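Local coordinates for protein Sqt1 (Chaetomium thermophilum, PDB 4ZOY) that probably captures a newly made ribosomal protein during translation, acting as its dedicated WD40-repeat chaperone in ribosome biogenesis, at residues Arg245-Ser254 / Val266-Val276; Ala345-Ala353 / Arg365-Val376. One frame throughout, in Å; residues are numbered along the deposited sequence.

Contact 1: Arg245-Ser254 / Val266-Val276; sequences RFAVEGGLFS and VGGAGGQIKIV
The F246 ring brings its CE1 corner obliquely to V266 CG2 and V276 CG2, 3.9 Å from each, while K274 CB and CG lie beside CD1. The F253 ring receives the backbone N of A269 at its edge and G268 CA at a slant. One face of the R245 guanidinium carries K274 NZ, displaced toward the rim. A bend at chi2 (-75°) followed by an extended tail leads K274 past the F246 ring, where NZ donates to R245 O at 2.9 Å from above the carbonyl plane and also bonds S323 OG. An alanine here would take away CG to NZ and would probably leave R245 O and S323 OG without their lysine partner, with only CB against the F246 ring. V248 sets CG1 against A269 O and CG2 against the Q272 chain. Q272 NE2 continues through two waters, one accepting from E249 N and the other donating to E249 O. F253 N and S254 N both donate to G267 O in a classic beta bulge, the F253 bond nearly straight at 177°. S254 O answers G267 N, and S254 OG bonds to I331 O. A CB on G267 would collide with S254 OG as it now stands. Thus K274, the Q272 waters and the packing of F246 and V248 hold 245-251, main-chain bonds secure the strand, and R245 may lower the lysine's pKa, offset by the bond to R245 O.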
loop_
_atom_site.group_PDB
_atom_site.type_symbol
_atom_site.label_atom_id
_atom_site.label_comp_id
_atom_site.label_asym_id
_atom_site.label_seq_id
_atom_site.Cartn_x
_atom_site.Cartn_y
_atom_site.Cartn_z
ATOM N N ARG A 245 -26.561 -6.019 0.126
ATOM C CA ARG A 245 -26.269 -4.637 0.482
ATOM C C ARG A 245 -24.752 -4.393 0.417
ATOM O O ARG A 245 -24.290 -3.248 0.408
ATOM C CB ARG A 245 -26.854 -4.326 1.870
ATOM C CG ARG A 245 -26.407 -3.036 2.496
ATOM C CD ARG A 245 -26.668 -1.897 1.532
ATOM N NE ARG A 245 -26.141 -0.643 2.043
ATOM C CZ ARG A 245 -26.256 0.522 1.420
ATOM N NH1 ARG A 245 -26.851 0.581 0.235
ATOM N NH2 ARG A 245 -25.755 1.629 1.969
ATOM N N PHE A 246 -23.989 -5.476 0.305
ATOM C CA PHE A 246 -22.534 -5.374 0.301
ATOM C C PHE A 246 -21.928 -5.625 -1.071
ATOM O O PHE A 246 -20.891 -5.055 -1.412
ATOM C CB PHE A 246 -21.931 -6.368 1.295
ATOM C CG PHE A 246 -20.431 -6.328 1.336
ATOM C CD1 PHE A 246 -19.790 -5.249 1.928
ATOM C CD2 PHE A 246 -19.664 -7.341 0.769
ATOM C CE1 PHE A 246 -18.419 -5.167 1.969
ATOM C CE2 PHE A 246 -18.264 -7.264 0.813
ATOM C CZ PHE A 246 -17.653 -6.168 1.411
ATOM N N ALA A 247 -22.573 -6.491 -1.847
ATOM C CA ALA A 247 -22.011 -7.002 -3.091
ATOM C C ALA A 247 -21.619 -5.909 -4.080
ATOM O O ALA A 247 -22.430 -5.065 -4.451
ATOM C CB ALA A 247 -23.001 -7.958 -3.745
ATOM N N VAL A 248 -20.362 -5.938 -4.506
ATOM C CA VAL A 248 -19.882 -5.029 -5.535
ATOM C C VAL A 248 -19.579 -5.836 -6.784
ATOM O O VAL A 248 -18.559 -6.507 -6.863
ATOM C CB VAL A 248 -18.621 -4.256 -5.082
ATOM C CG1 VAL A 248 -18.053 -3.439 -6.231
ATOM C CG2 VAL A 248 -18.956 -3.347 -3.925
ATOM N N GLU A 249 -20.485 -5.791 -7.759
ATOM C CA GLU A 249 -20.316 -6.600 -8.959
ATOM C C GLU A 249 -19.043 -6.223 -9.711
ATOM O O GLU A 249 -18.830 -5.052 -10.044
ATOM C CB GLU A 249 -21.536 -6.460 -9.881
ATOM C CG GLU A 249 -21.467 -7.359 -11.104
ATOM C CD GLU A 249 -22.782 -7.425 -11.865
ATOM O OE1 GLU A 249 -23.547 -6.437 -11.828
ATOM O OE2 GLU A 249 -23.051 -8.473 -12.493
ATOM N N GLY A 250 -18.199 -7.221 -9.960
ATOM C CA GLY A 250 -16.949 -7.012 -10.660
ATOM C C GLY A 250 -15.754 -7.129 -9.730
ATOM O O GLY A 250 -14.616 -7.204 -10.184
ATOM N N GLY A 251 -16.012 -7.129 -8.428
ATOM C CA GLY A 251 -14.956 -7.407 -7.465
ATOM C C GLY A 251 -14.472 -6.247 -6.611
ATOM O O GLY A 251 -14.785 -5.086 -6.850
ATOM N N LEU A 252 -13.705 -6.592 -5.586
ATOM C CA LEU A 252 -13.070 -5.604 -4.710
ATOM C C LEU A 252 -11.563 -5.569 -4.952
ATOM O O LEU A 252 -10.946 -6.608 -5.178
ATOM C CB LEU A 252 -13.352 -5.921 -3.241
ATOM C CG LEU A 252 -14.821 -5.832 -2.823
ATOM C CD1 LEU A 252 -14.958 -6.348 -1.387
ATOM C CD2 LEU A 252 -15.382 -4.418 -2.956
ATOM N N PHE A 253 -10.984 -4.373 -4.869
ATOM C CA PHE A 253 -9.598 -4.151 -5.275
ATOM C C PHE A 253 -8.775 -3.350 -4.280
ATOM O O PHE A 253 -7.551 -3.262 -4.412
ATOM C CB PHE A 253 -9.574 -3.441 -6.631
ATOM C CG PHE A 253 -10.279 -4.208 -7.712
ATOM C CD1 PHE A 253 -9.740 -5.392 -8.186
ATOM C CD2 PHE A 253 -11.492 -3.771 -8.221
ATOM C CE1 PHE A 253 -10.392 -6.129 -9.169
ATOM C CE2 PHE A 253 -12.145 -4.499 -9.206
ATOM C CZ PHE A 253 -11.593 -5.678 -9.676
ATOM N N SER A 254 -9.438 -2.757 -3.292
ATOM C CA SER A 254 -8.733 -1.926 -2.311
ATOM C C SER A 254 -9.421 -1.988 -0.952
ATOM O O SER A 254 -10.614 -2.299 -0.851
ATOM C CB SER A 254 -8.627 -0.475 -2.802
ATOM O OG SER A 254 -9.917 0.056 -3.079
ATOM N N VAL A 266 -13.902 -0.648 1.841
ATOM C CA VAL A 266 -13.484 -1.476 0.712
ATOM C C VAL A 266 -13.878 -0.767 -0.571
ATOM O O VAL A 266 -14.888 -0.074 -0.629
ATOM C CB VAL A 266 -14.084 -2.906 0.735
ATOM C CG1 VAL A 266 -13.681 -3.615 2.020
ATOM C CG2 VAL A 266 -15.610 -2.879 0.608
ATOM N N GLY A 267 -13.038 -0.904 -1.583
ATOM C CA GLY A 267 -13.266 -0.230 -2.849
ATOM C C GLY A 267 -13.205 -1.237 -3.964
ATOM O O GLY A 267 -12.417 -2.182 -3.935
ATOM N N GLY A 268 -14.063 -1.058 -4.961
ATOM C CA GLY A 268 -14.119 -2.037 -6.019
ATOM C C GLY A 268 -14.594 -1.515 -7.354
ATOM O O GLY A 268 -14.471 -0.337 -7.652
ATOM N N ALA A 269 -15.138 -2.426 -8.147
ATOM C CA ALA A 269 -15.577 -2.112 -9.499
ATOM C C ALA A 269 -16.666 -1.041 -9.524
ATOM O O ALA A 269 -17.407 -0.860 -8.555
ATOM C CB ALA A 269 -16.070 -3.379 -10.191
ATOM N N GLY A 270 -16.749 -0.317 -10.638
ATOM C CA GLY A 270 -17.823 0.639 -10.839
ATOM C C GLY A 270 -17.759 1.869 -9.960
ATOM O O GLY A 270 -18.723 2.631 -9.860
ATOM N N GLY A 271 -16.623 2.067 -9.304
ATOM C CA GLY A 271 -16.467 3.197 -8.408
ATOM C C GLY A 271 -17.057 2.971 -7.023
ATOM O O GLY A 271 -17.162 3.913 -6.242
ATOM N N GLN A 272 -17.437 1.733 -6.721
ATOM C CA GLN A 272 -18.158 1.488 -5.474
ATOM C C GLN A 272 -17.235 1.401 -4.275
ATOM O O GLN A 272 -16.134 0.842 -4.353
ATOM C CB GLN A 272 -18.983 0.216 -5.562
ATOM C CG GLN A 272 -20.150 0.323 -6.538
ATOM C CD GLN A 272 -21.174 -0.768 -6.322
ATOM O OE1 GLN A 272 -21.920 -0.750 -5.337
ATOM N NE2 GLN A 272 -21.208 -1.732 -7.228
ATOM N N ILE A 273 -17.705 1.979 -3.178
ATOM C CA ILE A 273 -17.035 1.913 -1.892
ATOM C C ILE A 273 -18.059 1.489 -0.851
ATOM O O ILE A 273 -19.186 1.979 -0.856
ATOM C CB ILE A 273 -16.429 3.265 -1.484
ATOM C CG1 ILE A 273 -15.405 3.731 -2.516
ATOM C CG2 ILE A 273 -15.784 3.166 -0.099
ATOM C CD1 ILE A 273 -15.044 5.174 -2.402
ATOM N N LYS A 274 -17.685 0.568 0.030
ATOM C CA LYS A 274 -18.539 0.182 1.154
ATOM C C LYS A 274 -17.812 0.453 2.460
ATOM O O LYS A 274 -16.621 0.154 2.575
ATOM C CB LYS A 274 -18.929 -1.296 1.080
ATOM C CG LYS A 274 -19.645 -1.722 -0.191
ATOM C CD LYS A 274 -21.084 -1.247 -0.173
ATOM C CE LYS A 274 -21.799 -1.589 -1.470
ATOM N NZ LYS A 274 -23.255 -1.220 -1.377
ATOM N N ILE A 275 -18.526 1.016 3.433
ATOM C CA ILE A 275 -17.999 1.263 4.777
ATOM C C ILE A 275 -18.637 0.259 5.735
ATOM O O ILE A 275 -19.862 0.198 5.832
ATOM C CB ILE A 275 -18.292 2.697 5.267
ATOM C CG1 ILE A 275 -17.870 3.723 4.209
ATOM C CG2 ILE A 275 -17.587 2.961 6.598
ATOM C CD1 ILE A 275 -16.388 3.664 3.819
ATOM N N VAL A 276 -17.807 -0.519 6.431
ATOM C CA VAL A 276 -18.286 -1.598 7.297
ATOM C C VAL A 276 -17.743 -1.415 8.706
ATOM O O VAL A 276 -16.574 -1.082 8.892
ATOM C CB VAL A 276 -17.868 -2.980 6.757
ATOM C CG1 VAL A 276 -18.333 -4.094 7.685
ATOM C CG2 VAL A 276 -18.434 -3.201 5.362
HETATM O O HOH W 1 -22.732 -3.811 -7.565
HETATM O O HOH W 2 -19.976 -2.494 -9.642
#

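Contact 2: Ala345-Ala353 / Arg365-Val376; sequences AGSTDGSIA and RHLRGAHAEDPV
I352 and L367 pair as antiparallel, hydrogen-bonded neighbours: I352 N donates to L367 O, and L367 N returns the bond to I352 O at 2.7 Å. From I352, CD1 reaches A370 CB at 3.7 Å, and CG1 touches V376 CG1 where the two side chains cross at about a right angle. V376 is wedged with CG2 3.5 Å from G350 C, CG1 near G346 CA, and its N bonded to S347 O. That oxygen also accepts from G350 N, the two donors arriving from opposite faces of its plane. G350 O takes H371 N in the carbonyl plane, and G350 CA meets D374 O at 3.0 Å; a CB would run into A372 O, and the backbone angles also call for glycine. The H366 ring, its CG anti to the backbone N (chi1 -172°), has S351 OG at its edge through a weak bond; R368 CG sits over one face. Farther out, D349 OD1 holds S351 by N, an Asx turn, and by OG, while S347 OG accepts from D349 N in an ST turn. H371 ND1 bonds to D401 OD1 and NE2 to S397 OG, consistent with the Asp-His-Ser/Thr network of WD repeats; W407 packs on I352, L367 and A370. Main-chain bonds thus set the path into the next blade, D349 and H371 fix the turns, and I352, A370 and V376 form the apolar core between them.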
loop_
_atom_site.group_PDB
_atom_site.type_symbol
_atom_site.label_atom_id
_atom_site.label_comp_id
_atom_site.label_asym_id
_atom_site.label_seq_id
_atom_site.Cartn_x
_atom_site.Cartn_y
_atom_site.Cartn_z
ATOM N N ALA A 345 -10.261 8.337 -2.110
ATOM C CA ALA A 345 -10.381 7.182 -2.987
ATOM C C ALA A 345 -9.861 7.518 -4.383
ATOM O O ALA A 345 -10.281 8.515 -4.972
ATOM C CB ALA A 345 -11.831 6.728 -3.065
ATOM N N GLY A 346 -8.954 6.698 -4.903
ATOM C CA GLY A 346 -8.424 6.904 -6.251
ATOM C C GLY A 346 -9.002 5.875 -7.191
ATOM O O GLY A 346 -9.072 4.693 -6.863
ATOM N N SER A 347 -9.413 6.326 -8.379
ATOM C CA SER A 347 -10.112 5.475 -9.323
ATOM C C SER A 347 -9.339 5.257 -10.612
ATOM O O SER A 347 -8.546 6.110 -11.021
ATOM C CB SER A 347 -11.482 6.095 -9.652
ATOM O OG SER A 347 -12.169 5.351 -10.647
ATOM N N THR A 348 -9.613 4.124 -11.252
ATOM C CA THR A 348 -9.137 3.852 -12.602
ATOM C C THR A 348 -9.557 4.947 -13.595
ATOM O O THR A 348 -8.892 5.147 -14.623
ATOM C CB THR A 348 -9.652 2.473 -13.048
ATOM O OG1 THR A 348 -9.132 1.486 -12.148
ATOM C CG2 THR A 348 -9.220 2.124 -14.472
ATOM N N ASP A 349 -10.629 5.678 -13.292
ATOM C CA ASP A 349 -11.102 6.708 -14.217
ATOM C C ASP A 349 -10.326 8.024 -14.128
ATOM O O ASP A 349 -10.664 8.991 -14.814
ATOM C CB ASP A 349 -12.605 6.960 -14.027
ATOM C CG ASP A 349 -12.960 7.658 -12.717
ATOM O OD1 ASP A 349 -12.080 8.163 -11.990
ATOM O OD2 ASP A 349 -14.174 7.716 -12.430
ATOM N N GLY A 350 -9.288 8.062 -13.294
ATOM C CA GLY A 350 -8.442 9.242 -13.191
ATOM C C GLY A 350 -8.788 10.232 -12.087
ATOM O O GLY A 350 -8.075 11.220 -11.891
ATOM N N SER A 351 -9.876 9.975 -11.360
ATOM C CA SER A 351 -10.332 10.912 -10.341
ATOM C C SER A 351 -9.965 10.471 -8.933
ATOM O O SER A 351 -9.718 9.295 -8.676
ATOM C CB SER A 351 -11.849 11.098 -10.406
ATOM O OG SER A 351 -12.521 9.912 -9.997
ATOM N N ILE A 352 -9.947 11.448 -8.042
ATOM C CA ILE A 352 -9.858 11.198 -6.618
ATOM C C ILE A 352 -11.133 11.757 -6.024
ATOM O O ILE A 352 -11.587 12.823 -6.428
ATOM C CB ILE A 352 -8.625 11.867 -5.991
ATOM C CG1 ILE A 352 -7.343 11.279 -6.600
ATOM C CG2 ILE A 352 -8.651 11.752 -4.453
ATOM C CD1 ILE A 352 -6.096 12.058 -6.238
ATOM N N ALA A 353 -11.723 11.032 -5.079
ATOM C CA ALA A 353 -12.879 11.529 -4.352
ATOM C C ALA A 353 -12.577 11.556 -2.859
ATOM O O ALA A 353 -11.875 10.691 -2.338
ATOM C CB ALA A 353 -14.101 10.676 -4.653
ATOM N N ARG A 365 -15.231 16.502 -1.935
ATOM C CA ARG A 365 -14.687 16.961 -3.200
ATOM C C ARG A 365 -14.505 15.801 -4.155
ATOM O O ARG A 365 -14.050 14.722 -3.771
ATOM C CB ARG A 365 -13.349 17.675 -2.988
ATOM C CG ARG A 365 -12.860 18.436 -4.216
ATOM C CD ARG A 365 -11.857 19.510 -3.832
ATOM N NE ARG A 365 -11.681 20.493 -4.896
ATOM C CZ ARG A 365 -11.055 21.656 -4.740
ATOM N NH1 ARG A 365 -10.543 21.980 -3.558
ATOM N NH2 ARG A 365 -10.944 22.493 -5.766
ATOM N N HIS A 366 -14.865 16.028 -5.413
ATOM C CA HIS A 366 -14.619 15.077 -6.478
ATOM C C HIS A 366 -13.593 15.707 -7.408
ATOM O O HIS A 366 -13.915 16.618 -8.175
ATOM C CB HIS A 366 -15.921 14.752 -7.217
ATOM C CG HIS A 366 -15.799 13.644 -8.218
ATOM N ND1 HIS A 366 -16.819 13.331 -9.093
ATOM C CD2 HIS A 366 -14.802 12.762 -8.472
ATOM C CE1 HIS A 366 -16.448 12.316 -9.852
ATOM N NE2 HIS A 366 -15.230 11.945 -9.491
ATOM N N LEU A 367 -12.352 15.248 -7.303
ATOM C CA LEU A 367 -11.259 15.771 -8.128
ATOM C C LEU A 367 -11.204 15.002 -9.439
ATOM O O LEU A 367 -10.470 14.014 -9.579
ATOM C CB LEU A 367 -9.919 15.672 -7.390
ATOM C CG LEU A 367 -9.766 16.483 -6.107
ATOM C CD1 LEU A 367 -8.482 16.092 -5.388
ATOM C CD2 LEU A 367 -9.775 17.976 -6.407
ATOM N N ARG A 368 -12.006 15.438 -10.402
ATOM C CA ARG A 368 -12.027 14.794 -11.704
ATOM C C ARG A 368 -10.735 15.113 -12.441
ATOM O O ARG A 368 -10.245 16.232 -12.384
ATOM C CB ARG A 368 -13.236 15.249 -12.536
ATOM C CG ARG A 368 -14.583 15.081 -11.840
ATOM C CD ARG A 368 -15.664 15.849 -12.607
ATOM N NE ARG A 368 -16.956 15.851 -11.922
ATOM C CZ ARG A 368 -17.967 15.048 -12.237
ATOM N NH1 ARG A 368 -17.832 14.172 -13.224
ATOM N NH2 ARG A 368 -19.114 15.117 -11.568
ATOM N N GLY A 369 -10.173 14.120 -13.110
ATOM C CA GLY A 369 -8.954 14.345 -13.870
ATOM C C GLY A 369 -7.726 14.635 -13.025
ATOM O O GLY A 369 -6.787 15.293 -13.476
ATOM N N ALA A 370 -7.724 14.147 -11.786
ATOM C CA ALA A 370 -6.556 14.258 -10.921
ATOM C C ALA A 370 -5.323 13.675 -11.605
ATOM O O ALA A 370 -4.217 14.198 -11.453
ATOM C CB ALA A 370 -6.811 13.547 -9.590
ATOM N N HIS A 371 -5.528 12.599 -12.362
ATOM C CA HIS A 371 -4.464 12.077 -13.209
ATOM C C HIS A 371 -4.974 11.924 -14.635
ATOM O O HIS A 371 -4.841 10.869 -15.266
ATOM C CB HIS A 371 -3.918 10.773 -12.630
ATOM C CG HIS A 371 -3.082 11.007 -11.414
ATOM N ND1 HIS A 371 -1.721 11.223 -11.471
ATOM C CD2 HIS A 371 -3.429 11.147 -10.111
ATOM C CE1 HIS A 371 -1.263 11.478 -10.259
ATOM N NE2 HIS A 371 -2.280 11.437 -9.414
ATOM N N ALA A 372 -5.539 13.025 -15.129
ATOM C CA ALA A 372 -6.204 13.058 -16.428
ATOM C C ALA A 372 -7.243 11.938 -16.504
ATOM O O ALA A 372 -8.035 11.778 -15.580
ATOM C CB ALA A 372 -5.178 12.949 -17.553
ATOM N N GLU A 373 -7.247 11.160 -17.578
ATOM C CA GLU A 373 -8.170 10.036 -17.678
ATOM C C GLU A 373 -7.439 8.709 -17.494
ATOM O O GLU A 373 -7.951 7.651 -17.871
ATOM C CB GLU A 373 -8.917 10.059 -19.019
ATOM C CG GLU A 373 -9.965 11.176 -19.131
ATOM C CD GLU A 373 -9.359 12.569 -19.172
ATOM O OE1 GLU A 373 -8.595 12.857 -20.121
ATOM O OE2 GLU A 373 -9.643 13.378 -18.257
ATOM N N ASP A 374 -6.244 8.772 -16.910
ATOM C CA ASP A 374 -5.436 7.587 -16.642
ATOM C C ASP A 374 -5.643 7.133 -15.202
ATOM O O ASP A 374 -5.942 7.950 -14.338
ATOM C CB ASP A 374 -3.950 7.869 -16.890
ATOM C CG ASP A 374 -3.673 8.364 -18.301
ATOM O OD1 ASP A 374 -3.829 7.563 -19.242
ATOM O OD2 ASP A 374 -3.289 9.547 -18.457
ATOM N N PRO A 375 -5.479 5.832 -14.937
ATOM C CA PRO A 375 -5.694 5.314 -13.575
ATOM C C PRO A 375 -4.911 6.009 -12.464
ATOM O O PRO A 375 -3.710 6.259 -12.578
ATOM C CB PRO A 375 -5.241 3.860 -13.690
ATOM C CG PRO A 375 -5.610 3.494 -15.086
ATOM C CD PRO A 375 -5.414 4.740 -15.927
ATOM N N VAL A 376 -5.615 6.337 -11.388
ATOM C CA VAL A 376 -4.968 6.733 -10.151
ATOM C C VAL A 376 -4.576 5.449 -9.446
ATOM O O VAL A 376 -5.432 4.655 -9.059
ATOM C CB VAL A 376 -5.886 7.570 -9.249
ATOM C CG1 VAL A 376 -5.124 8.043 -8.014
ATOM C CG2 VAL A 376 -6.443 8.761 -10.004
HETATM O O HOH W 3 -8.809 5.259 -17.253
HETATM O O HOH W 4 -15.214 10.110 -11.768
HETATM O O HOH W 5 -11.253 11.669 -14.138
#

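Followed from the N terminus, the chain first runs through 245-251 into strand 252-257, and contact 1 closes the hairpin with strand 263-268 while also laying the incoming loop beside strand 273-277; F246 reaches back to L214 of the preceding blade. Contact 2 comes later, in series, with neither nesting nor crossing. It joins the hairpin of strands 352-356 and 362-367, then folds the loop 368-375 over the turn 347-350 to start strand 376-381 of the next blade. The two contacts belong to adjacent four-stranded blades of the propeller, their centres about 17 Å apart, and meet where I273 CD1 packs 3.6 Å from A345 CB.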